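Local atomic coordinates of DPS family protein (Vibrio cholerae O1 biovar El Tor, PDB entry 3IQ1), a protein that probably binds iron and oxidises it, as a Dps-family member of the ferritin-like superfamily that assembles into a twelve-subunit shell. Residues 17-22 with 125-130; 28-33 with 64-69; 71-76 with 134-139; 119-124 with 141-146. One frame throughout, in Å; residues are numbered along the deposited sequence.

Contact 1. Residues 17-22 with 125-130; sequences QKLANA and LELAGE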
loop_
_atom_site.group_PDB
_atom_site.type_symbol
_atom_site.label_atom_id
_atom_site.label_comp_id
_atom_site.label_asym_id
_atom_site.label_seq_id
_atom_site.Cartn_x
_atom_site.Cartn_y
_atom_site.Cartn_z
ATOM N N GLN B 17 -19.365 -39.036 -6.860
ATOM C CA GLN B 17 -19.492 -38.932 -8.306
ATOM C C GLN B 17 -20.868 -38.362 -8.717
ATOM O O GLN B 17 -20.967 -37.592 -9.680
ATOM C CB GLN B 17 -19.212 -40.267 -8.979
ATOM C CG GLN B 17 -19.241 -40.167 -10.511
ATOM C CD GLN B 17 -18.164 -39.208 -11.039
ATOM O OE1 GLN B 17 -16.934 -39.383 -10.727
ATOM N NE2 GLN B 17 -18.607 -38.161 -11.813
ATOM N N LYS B 18 -21.930 -38.690 -7.986
ATOM C CA LYS B 18 -23.238 -38.109 -8.267
ATOM C C LYS B 18 -23.198 -36.603 -8.050
ATOM O O LYS B 18 -23.713 -35.820 -8.876
ATOM C CB LYS B 18 -24.285 -38.731 -7.364
ATOM C CG LYS B 18 -25.717 -38.242 -7.593
ATOM C CD LYS B 18 -26.718 -39.184 -6.914
ATOM C CE LYS B 18 -28.083 -38.540 -6.703
ATOM N NZ LYS B 18 -29.021 -39.507 -6.074
ATOM N N LEU B 19 -22.599 -36.201 -6.927
ATOM C CA LEU B 19 -22.423 -34.761 -6.648
ATOM C C LEU B 19 -21.594 -34.071 -7.699
ATOM O O LEU B 19 -21.947 -32.981 -8.148
ATOM C CB LEU B 19 -21.851 -34.549 -5.249
ATOM C CG LEU B 19 -22.974 -34.579 -4.212
ATOM C CD1 LEU B 19 -22.497 -35.008 -2.786
ATOM C CD2 LEU B 19 -23.877 -33.280 -4.250
ATOM N N ALA B 20 -20.552 -34.732 -8.152
ATOM C CA ALA B 20 -19.657 -34.131 -9.165
ATOM C C ALA B 20 -20.382 -33.963 -10.476
ATOM O O ALA B 20 -20.198 -32.941 -11.145
ATOM C CB ALA B 20 -18.442 -34.958 -9.381
ATOM N N ASN B 21 -21.202 -34.941 -10.834
ATOM C CA ASN B 21 -22.044 -34.829 -12.041
ATOM C C ASN B 21 -22.957 -33.581 -12.004
ATOM O O ASN B 21 -23.024 -32.797 -12.995
ATOM C CB ASN B 21 -22.910 -36.055 -12.203
ATOM C CG ASN B 21 -22.134 -37.316 -12.541
ATOM O OD1 ASN B 21 -20.976 -37.255 -12.939
ATOM N ND2 ASN B 21 -22.806 -38.490 -12.416
ATOM N N ALA B 22 -23.588 -33.353 -10.862
ATOM C CA ALA B 22 -24.474 -32.200 -10.690
ATOM C C ALA B 22 -23.676 -30.888 -10.695
ATOM O O ALA B 22 -24.113 -29.887 -11.308
ATOM C CB ALA B 22 -25.245 -32.293 -9.369
ATOM N N LEU B 125 -27.063 -28.410 -2.747
ATOM C CA LEU B 125 -26.966 -28.283 -1.295
ATOM C C LEU B 125 -27.750 -29.369 -0.576
ATOM O O LEU B 125 -27.268 -29.976 0.383
ATOM C CB LEU B 125 -27.439 -26.908 -0.832
ATOM C CG LEU B 125 -27.449 -26.634 0.658
ATOM C CD1 LEU B 125 -26.085 -26.721 1.213
ATOM C CD2 LEU B 125 -28.020 -25.221 0.879
ATOM N N GLU B 126 -28.972 -29.591 -1.027
ATOM C CA GLU B 126 -29.818 -30.609 -0.387
ATOM C C GLU B 126 -29.198 -31.997 -0.524
ATOM O O GLU B 126 -29.147 -32.761 0.439
ATOM C CB GLU B 126 -31.205 -30.618 -1.042
ATOM C CG GLU B 126 -32.210 -31.457 -0.324
ATOM C CD GLU B 126 -33.663 -31.268 -0.820
ATOM O OE1 GLU B 126 -34.006 -30.197 -1.375
ATOM O OE2 GLU B 126 -34.447 -32.217 -0.611
ATOM N N LEU B 127 -28.726 -32.337 -1.721
ATOM C CA LEU B 127 -28.135 -33.667 -1.969
ATOM C C LEU B 127 -26.891 -33.842 -1.096
ATOM O O LEU B 127 -26.664 -34.887 -0.486
ATOM C CB LEU B 127 -27.777 -33.790 -3.445
ATOM C CG LEU B 127 -27.123 -35.114 -3.849
ATOM C CD1 LEU B 127 -28.051 -36.308 -3.521
ATOM C CD2 LEU B 127 -26.783 -35.081 -5.357
ATOM N N ALA B 128 -26.047 -32.809 -1.055
ATOM C CA ALA B 128 -24.820 -32.875 -0.289
ATOM C C ALA B 128 -25.139 -33.079 1.201
ATOM O O ALA B 128 -24.454 -33.807 1.903
ATOM C CB ALA B 128 -24.007 -31.598 -0.464
ATOM N N GLY B 129 -26.184 -32.432 1.674
ATOM C CA GLY B 129 -26.596 -32.586 3.083
ATOM C C GLY B 129 -27.022 -34.002 3.443
ATOM O O GLY B 129 -26.750 -34.512 4.558
ATOM N N GLU B 130 -27.664 -34.662 2.499
ATOM C CA GLU B 130 -28.165 -36.015 2.652
ATOM C C GLU B 130 -27.042 -36.984 2.899
ATOM O O GLU B 130 -27.259 -37.986 3.561
ATOM C CB GLU B 130 -28.949 -36.460 1.420
ATOM C CG GLU B 130 -30.317 -35.811 1.272
ATOM C CD GLU B 130 -30.996 -36.068 -0.079
ATOM O OE1 GLU B 130 -30.461 -36.852 -0.901
ATOM O OE2 GLU B 130 -32.097 -35.501 -0.299
#

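Contact 2. Residues 28-33 with 64-69; sequences ANYQVF and QLKIDE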
loop_
_atom_site.group_PDB
_atom_site.type_symbol
_atom_site.label_atom_id
_atom_site.label_comp_id
_atom_site.label_asym_id
_atom_site.label_seq_id
_atom_site.Cartn_x
_atom_site.Cartn_y
_atom_site.Cartn_z
ATOM N N ALA B 28 -21.334 -25.929 -16.324
ATOM C CA ALA B 28 -21.804 -25.635 -17.690
ATOM C C ALA B 28 -22.686 -24.405 -17.770
ATOM O O ALA B 28 -22.508 -23.560 -18.650
ATOM C CB ALA B 28 -22.530 -26.837 -18.263
ATOM N N ASN B 29 -23.636 -24.311 -16.832
ATOM C CA ASN B 29 -24.480 -23.153 -16.758
ATOM C C ASN B 29 -23.668 -21.903 -16.464
ATOM O O ASN B 29 -23.903 -20.862 -17.069
ATOM C CB ASN B 29 -25.574 -23.361 -15.734
ATOM C CG ASN B 29 -26.703 -24.269 -16.268
ATOM O OD1 ASN B 29 -27.139 -25.215 -15.553
ATOM N ND2 ASN B 29 -27.179 -24.015 -17.424
ATOM N N TYR B 30 -22.762 -21.968 -15.493
ATOM C CA TYR B 30 -21.903 -20.825 -15.224
ATOM C C TYR B 30 -21.161 -20.329 -16.432
ATOM O O TYR B 30 -20.990 -19.111 -16.622
ATOM C CB TYR B 30 -20.905 -21.089 -14.101
ATOM C CG TYR B 30 -21.346 -20.759 -12.713
ATOM C CD1 TYR B 30 -21.999 -21.680 -11.913
ATOM C CD2 TYR B 30 -21.105 -19.524 -12.180
ATOM C CE1 TYR B 30 -22.393 -21.378 -10.645
ATOM C CE2 TYR B 30 -21.496 -19.230 -10.859
ATOM C CZ TYR B 30 -22.148 -20.132 -10.125
ATOM O OH TYR B 30 -22.542 -19.788 -8.839
ATOM N N GLN B 31 -20.648 -21.249 -17.220
ATOM C CA GLN B 31 -19.738 -20.918 -18.310
ATOM C C GLN B 31 -20.544 -20.191 -19.408
ATOM O O GLN B 31 -20.112 -19.125 -19.892
ATOM C CB GLN B 31 -19.031 -22.180 -18.799
ATOM C CG GLN B 31 -17.922 -22.649 -17.865
ATOM C CD GLN B 31 -16.615 -21.885 -18.010
ATOM O OE1 GLN B 31 -16.632 -20.657 -18.195
ATOM N NE2 GLN B 31 -15.478 -22.578 -17.825
ATOM N N VAL B 32 -21.709 -20.741 -19.784
ATOM C CA VAL B 32 -22.574 -20.058 -20.742
ATOM C C VAL B 32 -23.040 -18.705 -20.224
ATOM O O VAL B 32 -23.015 -17.706 -20.953
ATOM C CB VAL B 32 -23.758 -20.930 -21.171
ATOM C CG1 VAL B 32 -24.708 -20.162 -22.163
ATOM C CG2 VAL B 32 -23.276 -22.226 -21.862
ATOM N N PHE B 33 -23.364 -18.627 -18.946
ATOM C CA PHE B 33 -23.814 -17.387 -18.362
ATOM C C PHE B 33 -22.690 -16.334 -18.341
ATOM O O PHE B 33 -22.940 -15.142 -18.593
ATOM C CB PHE B 33 -24.304 -17.713 -16.957
ATOM C CG PHE B 33 -25.065 -16.599 -16.257
ATOM C CD1 PHE B 33 -26.147 -15.948 -16.844
ATOM C CD2 PHE B 33 -24.771 -16.315 -14.949
ATOM C CE1 PHE B 33 -26.878 -15.004 -16.183
ATOM C CE2 PHE B 33 -25.513 -15.341 -14.252
ATOM C CZ PHE B 33 -26.585 -14.692 -14.875
ATOM N N GLN B 64 -16.364 -15.574 -12.611
ATOM C CA GLN B 64 -15.124 -16.239 -12.973
ATOM C C GLN B 64 -14.498 -16.837 -11.717
ATOM O O GLN B 64 -14.028 -17.986 -11.768
ATOM C CB GLN B 64 -14.144 -15.287 -13.639
ATOM C CG GLN B 64 -12.879 -16.029 -14.022
ATOM C CD GLN B 64 -12.909 -16.455 -15.462
ATOM O OE1 GLN B 64 -13.915 -16.942 -15.978
ATOM N NE2 GLN B 64 -11.793 -16.230 -16.148
ATOM N N LEU B 65 -14.550 -16.099 -10.618
ATOM C CA LEU B 65 -14.058 -16.626 -9.326
ATOM C C LEU B 65 -14.794 -17.934 -8.983
ATOM O O LEU B 65 -14.184 -18.917 -8.549
ATOM C CB LEU B 65 -14.219 -15.613 -8.157
ATOM C CG LEU B 65 -13.341 -14.341 -8.247
ATOM C CD1 LEU B 65 -13.641 -13.302 -7.161
ATOM C CD2 LEU B 65 -11.901 -14.735 -8.165
ATOM N N LYS B 66 -16.100 -17.929 -9.177
ATOM C CA LYS B 66 -16.951 -19.090 -8.835
ATOM C C LYS B 66 -16.692 -20.248 -9.733
ATOM O O LYS B 66 -16.670 -21.379 -9.274
ATOM C CB LYS B 66 -18.417 -18.691 -8.813
ATOM C CG LYS B 66 -18.744 -17.793 -7.589
ATOM C CD LYS B 66 -20.216 -17.469 -7.393
ATOM C CE LYS B 66 -20.539 -16.728 -6.107
ATOM N NZ LYS B 66 -20.074 -15.276 -6.126
ATOM N N ILE B 67 -16.470 -20.000 -11.021
ATOM C CA ILE B 67 -16.136 -21.022 -11.977
ATOM C C ILE B 67 -14.850 -21.746 -11.566
ATOM O O ILE B 67 -14.788 -22.984 -11.575
ATOM C CB ILE B 67 -15.987 -20.444 -13.386
ATOM C CG1 ILE B 67 -17.374 -20.162 -13.977
ATOM C CG2 ILE B 67 -15.274 -21.418 -14.252
ATOM C CD1 ILE B 67 -17.326 -19.206 -15.200
ATOM N N ASP B 68 -13.871 -20.953 -11.139
ATOM C CA ASP B 68 -12.562 -21.488 -10.692
ATOM C C ASP B 68 -12.777 -22.444 -9.490
ATOM O O ASP B 68 -12.306 -23.590 -9.488
ATOM C CB ASP B 68 -11.641 -20.344 -10.239
ATOM C CG ASP B 68 -11.324 -19.303 -11.346
ATOM O OD1 ASP B 68 -11.639 -19.576 -12.517
ATOM O OD2 ASP B 68 -10.715 -18.213 -11.034
ATOM N N GLU B 69 -13.531 -21.972 -8.519
ATOM C CA GLU B 69 -13.774 -22.700 -7.264
ATOM C C GLU B 69 -14.615 -23.956 -7.506
ATOM O O GLU B 69 -14.439 -24.958 -6.869
ATOM C CB GLU B 69 -14.323 -21.800 -6.130
ATOM C CG GLU B 69 -14.148 -22.352 -4.652
ATOM C CD GLU B 69 -14.413 -21.330 -3.508
ATOM O OE1 GLU B 69 -14.277 -21.700 -2.323
ATOM O OE2 GLU B 69 -14.740 -20.165 -3.777
HETATM O O HOH W 1 -14.172 -19.060 -17.319
#

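Contact 3. Residues 71-76 with 134-139; sequences AERILT and EGTSAL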
loop_
_atom_site.group_PDB
_atom_site.type_symbol
_atom_site.label_atom_id
_atom_site.label_comp_id
_atom_site.label_asym_id
_atom_site.label_seq_id
_atom_site.Cartn_x
_atom_site.Cartn_y
_atom_site.Cartn_z
ATOM N N ALA B 71 -14.788 -25.768 -10.494
ATOM C CA ALA B 71 -13.956 -26.768 -11.136
ATOM C C ALA B 71 -13.016 -27.432 -10.115
ATOM O O ALA B 71 -12.869 -28.659 -10.162
ATOM C CB ALA B 71 -13.111 -26.148 -12.273
ATOM N N GLU B 72 -12.463 -26.648 -9.202
ATOM C CA GLU B 72 -11.564 -27.180 -8.140
ATOM C C GLU B 72 -12.339 -28.122 -7.196
ATOM O O GLU B 72 -11.788 -29.131 -6.746
ATOM C CB GLU B 72 -10.953 -26.075 -7.326
ATOM C CG GLU B 72 -9.988 -25.262 -8.019
ATOM C CD GLU B 72 -9.309 -24.320 -7.062
ATOM O OE1 GLU B 72 -9.944 -23.870 -6.034
ATOM O OE2 GLU B 72 -8.153 -24.039 -7.374
ATOM N N ARG B 73 -13.583 -27.800 -6.880
ATOM C CA ARG B 73 -14.402 -28.701 -6.030
ATOM C C ARG B 73 -14.623 -30.048 -6.738
ATOM O O ARG B 73 -14.561 -31.078 -6.130
ATOM C CB ARG B 73 -15.754 -28.070 -5.640
ATOM C CG ARG B 73 -16.544 -28.842 -4.621
ATOM C CD ARG B 73 -15.851 -28.961 -3.263
ATOM N NE ARG B 73 -16.411 -30.025 -2.457
ATOM C CZ ARG B 73 -15.802 -30.552 -1.402
ATOM N NH1 ARG B 73 -14.661 -30.013 -0.972
ATOM N NH2 ARG B 73 -16.352 -31.553 -0.732
ATOM N N ILE B 74 -14.902 -30.020 -8.037
ATOM C CA ILE B 74 -15.065 -31.236 -8.834
ATOM C C ILE B 74 -13.796 -32.071 -8.792
ATOM O O ILE B 74 -13.827 -33.297 -8.551
ATOM C CB ILE B 74 -15.507 -30.894 -10.274
ATOM C CG1 ILE B 74 -16.940 -30.300 -10.260
ATOM C CG2 ILE B 74 -15.372 -32.139 -11.193
ATOM C CD1 ILE B 74 -17.356 -29.522 -11.555
ATOM N N LEU B 75 -12.654 -31.418 -8.975
ATOM C CA LEU B 75 -11.351 -32.113 -8.897
ATOM C C LEU B 75 -11.142 -32.700 -7.479
ATOM O O LEU B 75 -10.568 -33.764 -7.316
ATOM C CB LEU B 75 -10.227 -31.117 -9.243
ATOM C CG LEU B 75 -10.138 -30.719 -10.717
ATOM C CD1 LEU B 75 -9.402 -29.367 -10.874
ATOM C CD2 LEU B 75 -9.490 -31.854 -11.500
ATOM N N THR B 76 -11.583 -31.971 -6.474
ATOM C CA THR B 76 -11.430 -32.315 -5.075
ATOM C C THR B 76 -12.217 -33.584 -4.763
ATOM O O THR B 76 -11.759 -34.400 -3.975
ATOM C CB THR B 76 -11.824 -31.113 -4.175
ATOM O OG1 THR B 76 -10.837 -30.049 -4.349
ATOM C CG2 THR B 76 -11.823 -31.460 -2.717
ATOM N N GLU B 134 -20.007 -31.883 3.539
ATOM C CA GLU B 134 -19.983 -30.539 4.089
ATOM C C GLU B 134 -19.171 -29.574 3.220
ATOM O O GLU B 134 -19.544 -28.416 3.091
ATOM C CB GLU B 134 -19.368 -30.555 5.471
ATOM C CG GLU B 134 -19.308 -29.158 6.101
ATOM C CD GLU B 134 -20.671 -28.509 6.252
ATOM O OE1 GLU B 134 -21.684 -29.288 6.411
ATOM O OE2 GLU B 134 -20.720 -27.248 6.266
ATOM N N GLY B 135 -18.086 -30.042 2.628
ATOM C CA GLY B 135 -17.319 -29.169 1.738
ATOM C C GLY B 135 -18.094 -28.650 0.532
ATOM O O GLY B 135 -18.012 -27.487 0.164
ATOM N N THR B 136 -18.905 -29.530 -0.049
ATOM C CA THR B 136 -19.762 -29.148 -1.158
ATOM C C THR B 136 -20.892 -28.293 -0.669
ATOM O O THR B 136 -21.198 -27.275 -1.278
ATOM C CB THR B 136 -20.282 -30.354 -1.935
ATOM O OG1 THR B 136 -19.177 -31.079 -2.459
ATOM C CG2 THR B 136 -21.253 -29.952 -3.106
ATOM N N SER B 137 -21.502 -28.672 0.467
ATOM C CA SER B 137 -22.574 -27.871 1.055
ATOM C C SER B 137 -22.150 -26.434 1.293
ATOM O O SER B 137 -22.893 -25.498 0.985
ATOM C CB SER B 137 -23.015 -28.473 2.395
ATOM O OG SER B 137 -23.766 -29.640 2.167
ATOM N N ALA B 138 -20.979 -26.271 1.879
ATOM C CA ALA B 138 -20.467 -24.977 2.275
ATOM C C ALA B 138 -20.289 -24.112 1.050
ATOM O O ALA B 138 -20.520 -22.947 1.088
ATOM C CB ALA B 138 -19.126 -25.137 3.039
ATOM N N LEU B 139 -19.794 -24.689 -0.042
ATOM C CA LEU B 139 -19.636 -23.929 -1.289
ATOM C C LEU B 139 -20.972 -23.437 -1.817
ATOM O O LEU B 139 -21.114 -22.285 -2.192
ATOM C CB LEU B 139 -18.957 -24.787 -2.355
ATOM C CG LEU B 139 -18.493 -24.081 -3.628
ATOM C CD1 LEU B 139 -17.428 -23.012 -3.244
ATOM C CD2 LEU B 139 -17.897 -24.996 -4.724
#

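Contact 4. Residues 119-124 with 141-146; sequences HQQRDI and SDYIRE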
loop_
_atom_site.group_PDB
_atom_site.type_symbol
_atom_site.label_atom_id
_atom_site.label_comp_id
_atom_site.label_asym_id
_atom_site.label_seq_id
_atom_site.Cartn_x
_atom_site.Cartn_y
_atom_site.Cartn_z
ATOM N N HIS B 119 -31.456 -22.169 -8.185
ATOM C CA HIS B 119 -32.287 -23.369 -8.123
ATOM C C HIS B 119 -31.374 -24.596 -8.102
ATOM O O HIS B 119 -31.568 -25.521 -7.281
ATOM C CB HIS B 119 -33.202 -23.344 -9.342
ATOM C CG HIS B 119 -34.232 -24.402 -9.368
ATOM N ND1 HIS B 119 -33.975 -25.658 -9.864
ATOM C CD2 HIS B 119 -35.551 -24.368 -9.060
ATOM C CE1 HIS B 119 -35.074 -26.383 -9.788
ATOM N NE2 HIS B 119 -36.055 -25.617 -9.337
ATOM N N GLN B 120 -30.385 -24.628 -8.985
ATOM C CA GLN B 120 -29.478 -25.801 -9.096
ATOM C C GLN B 120 -28.591 -25.917 -7.874
ATOM O O GLN B 120 -28.363 -27.002 -7.359
ATOM C CB GLN B 120 -28.572 -25.729 -10.310
ATOM C CG GLN B 120 -29.032 -26.220 -11.532
ATOM C CD GLN B 120 -27.837 -26.114 -12.496
ATOM O OE1 GLN B 120 -27.338 -25.023 -12.704
ATOM N NE2 GLN B 120 -27.316 -27.194 -12.901
ATOM N N GLN B 121 -28.134 -24.763 -7.352
ATOM C CA GLN B 121 -27.302 -24.757 -6.140
ATOM C C GLN B 121 -28.077 -25.242 -4.919
ATOM O O GLN B 121 -27.519 -25.977 -4.129
ATOM C CB GLN B 121 -26.685 -23.383 -5.933
ATOM C CG GLN B 121 -25.661 -23.110 -7.027
ATOM C CD GLN B 121 -25.234 -21.705 -7.286
ATOM O OE1 GLN B 121 -24.233 -21.521 -7.952
ATOM N NE2 GLN B 121 -25.878 -20.706 -6.676
ATOM N N ARG B 122 -29.365 -24.901 -4.780
ATOM C CA ARG B 122 -30.173 -25.401 -3.693
ATOM C C ARG B 122 -30.371 -26.940 -3.776
ATOM O O ARG B 122 -30.335 -27.649 -2.776
ATOM C CB ARG B 122 -31.519 -24.704 -3.701
ATOM C CG ARG B 122 -31.398 -23.215 -3.320
ATOM C CD ARG B 122 -32.686 -22.506 -3.582
ATOM N NE ARG B 122 -32.604 -21.100 -3.193
ATOM C CZ ARG B 122 -33.122 -20.087 -3.877
ATOM N NH1 ARG B 122 -33.811 -20.310 -5.009
ATOM N NH2 ARG B 122 -32.975 -18.823 -3.417
ATOM N N ASP B 123 -30.529 -27.429 -5.000
ATOM C CA ASP B 123 -30.652 -28.872 -5.176
ATOM C C ASP B 123 -29.380 -29.608 -4.792
ATOM O O ASP B 123 -29.444 -30.611 -4.089
ATOM C CB ASP B 123 -31.001 -29.211 -6.603
ATOM C CG ASP B 123 -32.466 -29.006 -6.924
ATOM O OD1 ASP B 123 -33.303 -28.829 -5.992
ATOM O OD2 ASP B 123 -32.807 -29.111 -8.133
ATOM N N ILE B 124 -28.237 -29.066 -5.218
ATOM C CA ILE B 124 -26.956 -29.638 -4.848
ATOM C C ILE B 124 -26.740 -29.564 -3.348
ATOM O O ILE B 124 -26.239 -30.512 -2.716
ATOM C CB ILE B 124 -25.775 -29.001 -5.625
ATOM C CG1 ILE B 124 -25.913 -29.320 -7.110
ATOM C CG2 ILE B 124 -24.430 -29.515 -5.058
ATOM C CD1 ILE B 124 -25.015 -28.455 -8.009
ATOM N N SER B 141 -23.668 -22.942 -0.133
ATOM C CA SER B 141 -24.158 -21.950 0.796
ATOM C C SER B 141 -23.628 -20.556 0.480
ATOM O O SER B 141 -24.377 -19.565 0.428
ATOM C CB SER B 141 -23.828 -22.360 2.215
ATOM O OG SER B 141 -24.145 -21.353 3.166
ATOM N N ASP B 142 -22.329 -20.503 0.254
ATOM C CA ASP B 142 -21.675 -19.252 -0.122
ATOM C C ASP B 142 -22.300 -18.708 -1.407
ATOM O O ASP B 142 -22.610 -17.512 -1.492
ATOM C CB ASP B 142 -20.186 -19.441 -0.351
ATOM C CG ASP B 142 -19.401 -19.640 0.935
ATOM O OD1 ASP B 142 -19.939 -19.428 2.036
ATOM O OD2 ASP B 142 -18.223 -19.925 0.830
ATOM N N TYR B 143 -22.446 -19.545 -2.429
ATOM C CA TYR B 143 -22.953 -19.083 -3.699
ATOM C C TYR B 143 -24.385 -18.582 -3.606
ATOM O O TYR B 143 -24.749 -17.535 -4.159
ATOM C CB TYR B 143 -22.866 -20.165 -4.772
ATOM C CG TYR B 143 -21.442 -20.549 -5.227
ATOM C CD1 TYR B 143 -20.296 -20.030 -4.611
ATOM C CD2 TYR B 143 -21.265 -21.399 -6.260
ATOM C CE1 TYR B 143 -19.001 -20.352 -5.051
ATOM C CE2 TYR B 143 -19.967 -21.784 -6.676
ATOM C CZ TYR B 143 -18.856 -21.245 -6.058
ATOM O OH TYR B 143 -17.629 -21.592 -6.502
ATOM N N ILE B 144 -25.214 -19.319 -2.861
ATOM C CA ILE B 144 -26.627 -18.976 -2.708
ATOM C C ILE B 144 -26.754 -17.640 -2.000
ATOM O O ILE B 144 -27.480 -16.740 -2.441
ATOM C CB ILE B 144 -27.383 -20.087 -1.948
ATOM C CG1 ILE B 144 -27.515 -21.345 -2.822
ATOM C CG2 ILE B 144 -28.762 -19.600 -1.504
ATOM C CD1 ILE B 144 -27.828 -22.580 -2.024
ATOM N N ARG B 145 -26.022 -17.442 -0.918
ATOM C CA ARG B 145 -26.267 -16.239 -0.139
ATOM C C ARG B 145 -25.831 -14.994 -0.952
ATOM O O ARG B 145 -26.460 -13.928 -0.858
ATOM C CB ARG B 145 -25.569 -16.310 1.192
ATOM C CG ARG B 145 -24.081 -16.208 1.132
ATOM C CD ARG B 145 -23.445 -16.663 2.449
ATOM N NE ARG B 145 -23.739 -15.711 3.518
ATOM C CZ ARG B 145 -23.060 -15.630 4.670
ATOM N NH1 ARG B 145 -23.358 -14.703 5.555
ATOM N NH2 ARG B 145 -22.108 -16.474 4.932
ATOM N N GLU B 146 -24.727 -15.118 -1.687
ATOM C CA GLU B 146 -24.218 -14.025 -2.468
ATOM C C GLU B 146 -25.174 -13.686 -3.615
ATOM O O GLU B 146 -25.446 -12.486 -3.936
ATOM C CB GLU B 146 -22.804 -14.324 -2.991
ATOM C CG GLU B 146 -21.766 -14.402 -1.860
ATOM C CD GLU B 146 -20.419 -14.878 -2.317
ATOM O OE1 GLU B 146 -20.136 -14.744 -3.516
ATOM O OE2 GLU B 146 -19.610 -15.341 -1.459
#

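Contact 1. Residues 17-22 with 125-130
L19 and L127 carry most of the apolar packing here: CD2 of L19 lies 3.6 Å from CD2 of L127, and the two side chains run alongside each other, heading opposite ways. The same L19 CD2 also settles on A128, with the CB of A128 4.1 Å away, while the other branch, CD1, rests against the CA of A128. One leucine of helix 13-43 thus touches two consecutive residues of helix 103-131, L127 and A128. L127 reaches out to it with CG anti to its backbone N (chi1 179°), which carries both methyls across toward 17-22.

The two segments run nearly antiparallel, at 170° with axes 10.5 Å apart, as the first and third long helices of the ferritin-like four-helix bundle do. I124, T131 and D133 also touch L19, so its side chain is enclosed near the end of helix 103-131.

A lysine adds an aliphatic contact on the solvent side. In one of its two modelled conformers, the extended chain of K18 crosses L127 at a slant and brings CE to 3.9 Å from L127 CD1.

A polar link runs within 17-22 itself: Q17 NE2 donates to N21 OD1 at 2.8 Å, one helical turn on, from above the carbonyl plane of N21.

Contact 2. Residues 28-33 with 64-69
K66 lays its aliphatic chain beside the Y30 ring: CB is 3.7 Å from Y30 CE2, and CD is 3.6 Å from Y30 OH. Its amine then turns off at the last torsion (chi4 72°) toward E146. Next along 64-69, I67 fills the middle of the crossing, with CG1 3.7 Å from Y30 CB and CD1 3.4 Å from Q31 OE1; its CG2 lies against Q31 NE2. Back at the start of the segment, Q64 meets Q31 through a water, which donates to Q31 OE1 at 3.1 Å and to Q64 OE1 over a distance suspiciously short for such a bond.

Segments 28-33 and 64-69, antiparallel in the ferritin-like bundle, cross at -153°. Polar ends look elsewhere: Y30 OH to Q121 and Q147, Q31 NE2 to Y88. The two helices meet here through van der Waals contact alone, apart from the water bridge, and the buried polar groups tie this pair to the rest of the subunit.

Contact 3. Residues 71-76 with 134-139
R73 reaches across to T136 and G135 with its guanidinium. Its chain leaves with CG anti to the backbone N (chi1 -172°), bends at chi2 (63°) and then runs out extended, which brings NE to T136 OG1 at 3.0 Å. T136 holds OG1 anti to its own carbonyl carbon, and this turns the hydroxyl to R73. That bond is fairly straight, 158° at the hydrogen, and lies near the guanidinium plane; NH2 adds a weak one to the same oxygen at 3.3 Å. One face of the guanidinium rests on the backbone of G135, whose C sits 3.5 Å above the plane, over its centre. A glycine here lets the flat group come down onto the start of helix 134-158.

Within the ferritin-like bundle, the two segments, nearly antiparallel, join the end of helix 49-76 to the opening turn of helix 134-158. D133 holds both partners, by a salt bridge to R73 NH2 and a hydrogen bond to T136 OG1, and R73 NH1 pairs with E148 of a neighbouring subunit. Below the charged end, R73 CB packs on L139 CD2 at 3.9 Å.

Contact 4. Residues 119-124 with 141-146
Segments 119-124 and 141-146, on helices 103-131 and 134-158, run antiparallel at a signed crossing angle of -147° and 9.5 Å between axes, with Q121 and I144 nearest in the backbone. Q121 extends its side chain beyond CG across Y143, at about a right angle to it. Its OE1 lies at the edge of the ring, near the ring plane and 3.4 Å from CD2, while NE2 is 3.6 Å from Y143 CB; amide and ring planes stand 55° apart. Both ends of the amide have partners beyond this pair, Y30 for OE1 and Q147 for NE2.

I144 packs beneath, its CG1 3.8 Å from Q121 CB and its CD1 3.9 Å from R122 CG. The arginine chain runs extended past I144 to a salt bridge with E148 and a hydrogen bond to the I9 carbonyl of a neighbouring subunit. Two consecutive helices joined by a short turn and packed antiparallel through their side chains form the C-terminal hairpin of the ferritin-like four-helix bundle.

Together the contacts sample four helix pairings of one bundle: 13-43 meets 103-131 in contact 1 and 49-76 in contact 2, while 134-158 meets 49-76 in contact 3 and 103-131 in contact 4. Contacts 1 and 3, centres 10 Å apart, touch where L125 CD1 lies 3.4 Å from S137 O. Contact 4 meets both through I124. Its tie to contact 2 is polar: Y30 OH lies 2.6 Å from Q121 OE1, and K66 NZ 2.7 Å from E146 OE1. Contacts 1 and 2 do not touch, their centres being 18 Å apart. Contacts 2 and 3 both touch the same neighbouring subunit, a different one from that carrying the E148 which pairs with R73.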